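Local coordinates for protein mevalonate 3-kinase (Thermoplasma acidophilum, PDB 4RKS) that phosphorylates (R)-mevalonate at its 3-hydroxyl with ATP, a step of an alternative mevalonate pathway to isoprenoids in extreme acidophiles, at residues Phe198-Gln203 against Gln274-Tyr279. Residues are numbered along the deposited sequence; the frame is centred on the assembly and turned at random.
Sequences FAFDYQ and QKLISY. With SO4 (sulfate ion), chain D.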
ATOM      1  N   PHE A 198      14.873   2.955  -4.813  1.00 32.26           N
ATOM      2  CA  PHE A 198      15.625   4.158  -5.109  1.00 30.24           C
ATOM      3  C   PHE A 198      14.714   5.361  -4.981  1.00 27.66           C
ATOM      4  O   PHE A 198      13.823   5.564  -5.814  1.00 23.92           O
ATOM      5  CB  PHE A 198      16.229   4.084  -6.510  1.00 26.12           C
ATOM      6  CG  PHE A 198      17.244   2.978  -6.671  1.00 35.47           C
ATOM      7  CD1 PHE A 198      16.842   1.687  -6.963  1.00 28.76           C
ATOM      8  CD2 PHE A 198      18.600   3.237  -6.526  1.00 40.78           C
ATOM      9  CE1 PHE A 198      17.770   0.674  -7.114  1.00 36.68           C
ATOM     10  CE2 PHE A 198      19.533   2.225  -6.669  1.00 46.40           C
ATOM     11  CZ  PHE A 198      19.119   0.945  -6.967  1.00 45.78           C
ATOM     12  N   ALA A 199      14.951   6.161  -3.939  1.00 28.21           N
ATOM     13  CA  ALA A 199      14.118   7.324  -3.636  1.00 27.36           C
ATOM     14  C   ALA A 199      14.699   8.629  -4.204  1.00 35.38           C
ATOM     15  O   ALA A 199      15.788   9.040  -3.822  1.00 35.45           O
ATOM     16  CB  ALA A 199      13.930   7.440  -2.128  1.00 26.71           C
ATOM     17  N   PHE A 200      13.972   9.275  -5.112  1.00 32.40           N
ATOM     18  CA  PHE A 200      14.428  10.527  -5.725  1.00 40.22           C
ATOM     19  C   PHE A 200      13.726  11.723  -5.072  1.00 44.15           C
ATOM     20  O   PHE A 200      12.653  11.571  -4.498  1.00 40.07           O
ATOM     21  CB  PHE A 200      14.172  10.513  -7.235  1.00 38.13           C
ATOM     22  CG  PHE A 200      14.921   9.437  -7.970  1.00 40.73           C
ATOM     23  CD1 PHE A 200      14.457   8.134  -7.979  1.00 38.21           C
ATOM     24  CD2 PHE A 200      16.083   9.736  -8.668  1.00 43.72           C
ATOM     25  CE1 PHE A 200      15.144   7.144  -8.652  1.00 35.60           C
ATOM     26  CE2 PHE A 200      16.774   8.753  -9.345  1.00 42.80           C
ATOM     27  CZ  PHE A 200      16.302   7.454  -9.341  1.00 38.01           C
ATOM     28  N   ASP A 201      14.311  12.914  -5.161  1.00 50.55           N
ATOM     29  CA  ASP A 201      13.783  14.036  -4.383  1.00 58.90           C
ATOM     30  C   ASP A 201      12.755  14.910  -5.111  1.00 60.74           C
ATOM     31  O   ASP A 201      12.301  15.909  -4.553  1.00 68.09           O
ATOM     32  CB  ASP A 201      14.932  14.919  -3.879  1.00 69.28           C
ATOM     33  CG  ASP A 201      15.841  15.404  -4.995  1.00 78.89           C
ATOM     34  OD1 ASP A 201      17.040  15.629  -4.717  1.00 83.46           O
ATOM     35  OD2 ASP A 201      15.370  15.567  -6.142  1.00 81.19           O
ATOM     36  N   TYR A 202      12.399  14.548  -6.343  1.00 51.25           N
ATOM     37  CA  TYR A 202      11.347  15.263  -7.070  1.00 42.76           C
ATOM     38  C   TYR A 202      10.052  15.332  -6.267  1.00 41.81           C
ATOM     39  O   TYR A 202       9.642  14.342  -5.658  1.00 37.61           O
ATOM     40  CB  TYR A 202      11.052  14.599  -8.411  1.00 37.36           C
ATOM     41  CG  TYR A 202      12.240  14.471  -9.328  1.00 40.52           C
ATOM     42  CD1 TYR A 202      12.666  15.544 -10.104  1.00 44.32           C
ATOM     43  CD2 TYR A 202      12.923  13.275  -9.435  1.00 37.97           C
ATOM     44  CE1 TYR A 202      13.742  15.424 -10.955  1.00 45.78           C
ATOM     45  CE2 TYR A 202      14.004  13.146 -10.282  1.00 38.48           C
ATOM     46  CZ  TYR A 202      14.411  14.223 -11.038  1.00 45.95           C
ATOM     47  OH  TYR A 202      15.486  14.083 -11.885  1.00 46.15           O
ATOM     48  N   GLN A 203       9.411  16.500  -6.271  1.00 43.04           N
ATOM     49  CA  GLN A 203       8.122  16.663  -5.607  1.00 46.95           C
ATOM     50  C   GLN A 203       7.101  15.790  -6.318  1.00 44.80           C
ATOM     51  O   GLN A 203       7.038  15.784  -7.547  1.00 42.36           O
ATOM     52  CB  GLN A 203       7.680  18.128  -5.605  1.00 47.76           C
ATOM     53  N   GLN A 274      14.229   8.130 -15.076  1.00 37.35           N
ATOM     54  CA  GLN A 274      14.299   7.470 -16.372  1.00 40.43           C
ATOM     55  C   GLN A 274      15.736   7.026 -16.679  1.00 37.77           C
ATOM     56  O   GLN A 274      15.948   5.985 -17.298  1.00 38.29           O
ATOM     57  CB  GLN A 274      13.753   8.387 -17.475  1.00 44.98           C
ATOM     58  CG  GLN A 274      13.729   7.759 -18.875  1.00 55.46           C
ATOM     59  CD  GLN A 274      13.156   6.335 -18.901  1.00 63.05           C
ATOM     60  OE1 GLN A 274      12.023   6.094 -18.470  1.00 65.19           O
ATOM     61  NE2 GLN A 274      13.944   5.386 -19.412  1.00 59.99           N
ATOM     62  N   LYS A 275      16.722   7.802 -16.237  1.00 38.69           N
ATOM     63  CA  LYS A 275      18.118   7.402 -16.432  1.00 41.52           C
ATOM     64  C   LYS A 275      18.437   6.113 -15.675  1.00 42.00           C
ATOM     65  O   LYS A 275      19.142   5.243 -16.195  1.00 40.53           O
ATOM     66  CB  LYS A 275      19.080   8.514 -15.997  1.00 40.86           C
ATOM     67  CG  LYS A 275      19.162   9.702 -16.949  1.00 46.07           C
ATOM     68  CD  LYS A 275      20.118  10.764 -16.405  1.00 53.15           C
ATOM     69  CE  LYS A 275      20.158  11.999 -17.296  1.00 55.32           C
ATOM     70  NZ  LYS A 275      20.846  13.136 -16.624  1.00 58.31           N
ATOM     71  N   LEU A 276      17.933   5.990 -14.447  1.00 37.67           N
ATOM     72  CA  LEU A 276      18.161   4.776 -13.665  1.00 39.92           C
ATOM     73  C   LEU A 276      17.529   3.575 -14.362  1.00 38.54           C
ATOM     74  O   LEU A 276      18.151   2.522 -14.498  1.00 40.30           O
ATOM     75  CB  LEU A 276      17.608   4.913 -12.247  1.00 38.83           C
ATOM     76  CG  LEU A 276      17.653   3.641 -11.380  1.00 37.95           C
ATOM     77  CD1 LEU A 276      19.090   3.190 -11.082  1.00 35.18           C
ATOM     78  CD2 LEU A 276      16.878   3.821 -10.082  1.00 26.21           C
ATOM     79  N   ILE A 277      16.292   3.749 -14.807  1.00 39.59           N
ATOM     80  CA  ILE A 277      15.564   2.710 -15.528  1.00 33.13           C
ATOM     81  C   ILE A 277      16.326   2.224 -16.763  1.00 37.85           C
ATOM     82  O   ILE A 277      16.360   1.024 -17.046  1.00 38.17           O
ATOM     83  CB  ILE A 277      14.169   3.211 -15.951  1.00 28.96           C
ATOM     84  CG1 ILE A 277      13.318   3.509 -14.713  1.00 33.01           C
ATOM     85  CG2 ILE A 277      13.475   2.192 -16.833  1.00 30.38           C
ATOM     86  CD1 ILE A 277      11.886   3.927 -15.024  1.00 37.31           C
ATOM     87  N   SER A 278      16.948   3.151 -17.488  1.00 38.18           N
ATOM     88  CA  SER A 278      17.743   2.782 -18.656  1.00 41.09           C
ATOM     89  C   SER A 278      18.940   1.908 -18.264  1.00 39.49           C
ATOM     90  O   SER A 278      19.276   0.956 -18.966  1.00 42.62           O
ATOM     91  CB  SER A 278      18.227   4.031 -19.401  1.00 44.05           C
ATOM     92  OG  SER A 278      17.133   4.820 -19.840  1.00 40.98           O
ATOM     93  N   TYR A 279      19.584   2.238 -17.153  1.00 29.23           N
ATOM     94  CA  TYR A 279      20.701   1.435 -16.663  1.00 34.59           C
ATOM     95  C   TYR A 279      20.207   0.047 -16.260  1.00 41.10           C
ATOM     96  O   TYR A 279      20.887  -0.953 -16.512  1.00 41.20           O
ATOM     97  CB  TYR A 279      21.392   2.123 -15.485  1.00 32.68           C
ATOM     98  CG  TYR A 279      22.388   1.253 -14.733  1.00 43.12           C
ATOM     99  CD1 TYR A 279      23.637   0.945 -15.277  1.00 45.84           C
ATOM    100  CD2 TYR A 279      22.088   0.756 -13.467  1.00 43.80           C
ATOM    101  CE1 TYR A 279      24.552   0.153 -14.579  1.00 46.94           C
ATOM    102  CE2 TYR A 279      22.991  -0.031 -12.765  1.00 46.43           C
ATOM    103  CZ  TYR A 279      24.220  -0.331 -13.322  1.00 49.73           C
ATOM    104  OH  TYR A 279      25.108  -1.118 -12.616  1.00 46.57           O
TER
HETATM  105  S   SO4 D 402      10.665  19.334  -8.395  1.00 93.14           S
HETATM  106  O1  SO4 D 402      10.915  19.562  -9.816  1.00 91.52           O
HETATM  107  O2  SO4 D 402       9.460  18.529  -8.248  1.00 92.88           O
HETATM  108  O3  SO4 D 402      11.803  18.637  -7.798  1.00 95.04           O
HETATM  109  O4  SO4 D 402      10.474  20.611  -7.714  1.00 96.08           O
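A single methyl group, CD2 of L276, meets two phenylalanine rings in two different ways: it lies over a face of F198 and at the edge of F200. The first is a CH-pi contact, with CD2 4.0 Å from the centroid of the F198 ring and 29° off the ring normal. That offset leans toward the root of the ring, since the nearest ring atom to CD2 is F198 CG at 3.5 Å. At F200 the same methyl lies in the ring plane, 3.8 Å from CZ, and CB of L276 approaches that CZ as well, at 4.1 Å. Both phenylalanines set CG anti to the carbonyl carbon, and, two residues apart on nearly extended backbone, their bonds from CA to CB both point toward the helix segment 274-279. L276 answers from the helix with CG anti to its own N (chi1 174°).

In the GHMP kinase fold of this enzyme, the contact joins strand 193-199 and the loop following it to a helix of the C-terminal part, and all three touching residues are buried. The strand next door contributes too: V299 of strand 298-304 touches both F200 and L276, while V301 touches F198.

Y202 OH is hydrogen-bonded to the backbone N of N272, a second link from the loop to the helix. Within the helix, Q274 O accepts from both N and OG of S278, one turn later, each at 3.0 Å, from opposite faces of the carbonyl plane. Beyond Y202, a sulfate, probably from the crystallisation liquor, takes a bent bond from Q203 N to its O2 (2.8 Å, 140° at the hydrogen) and another from R270.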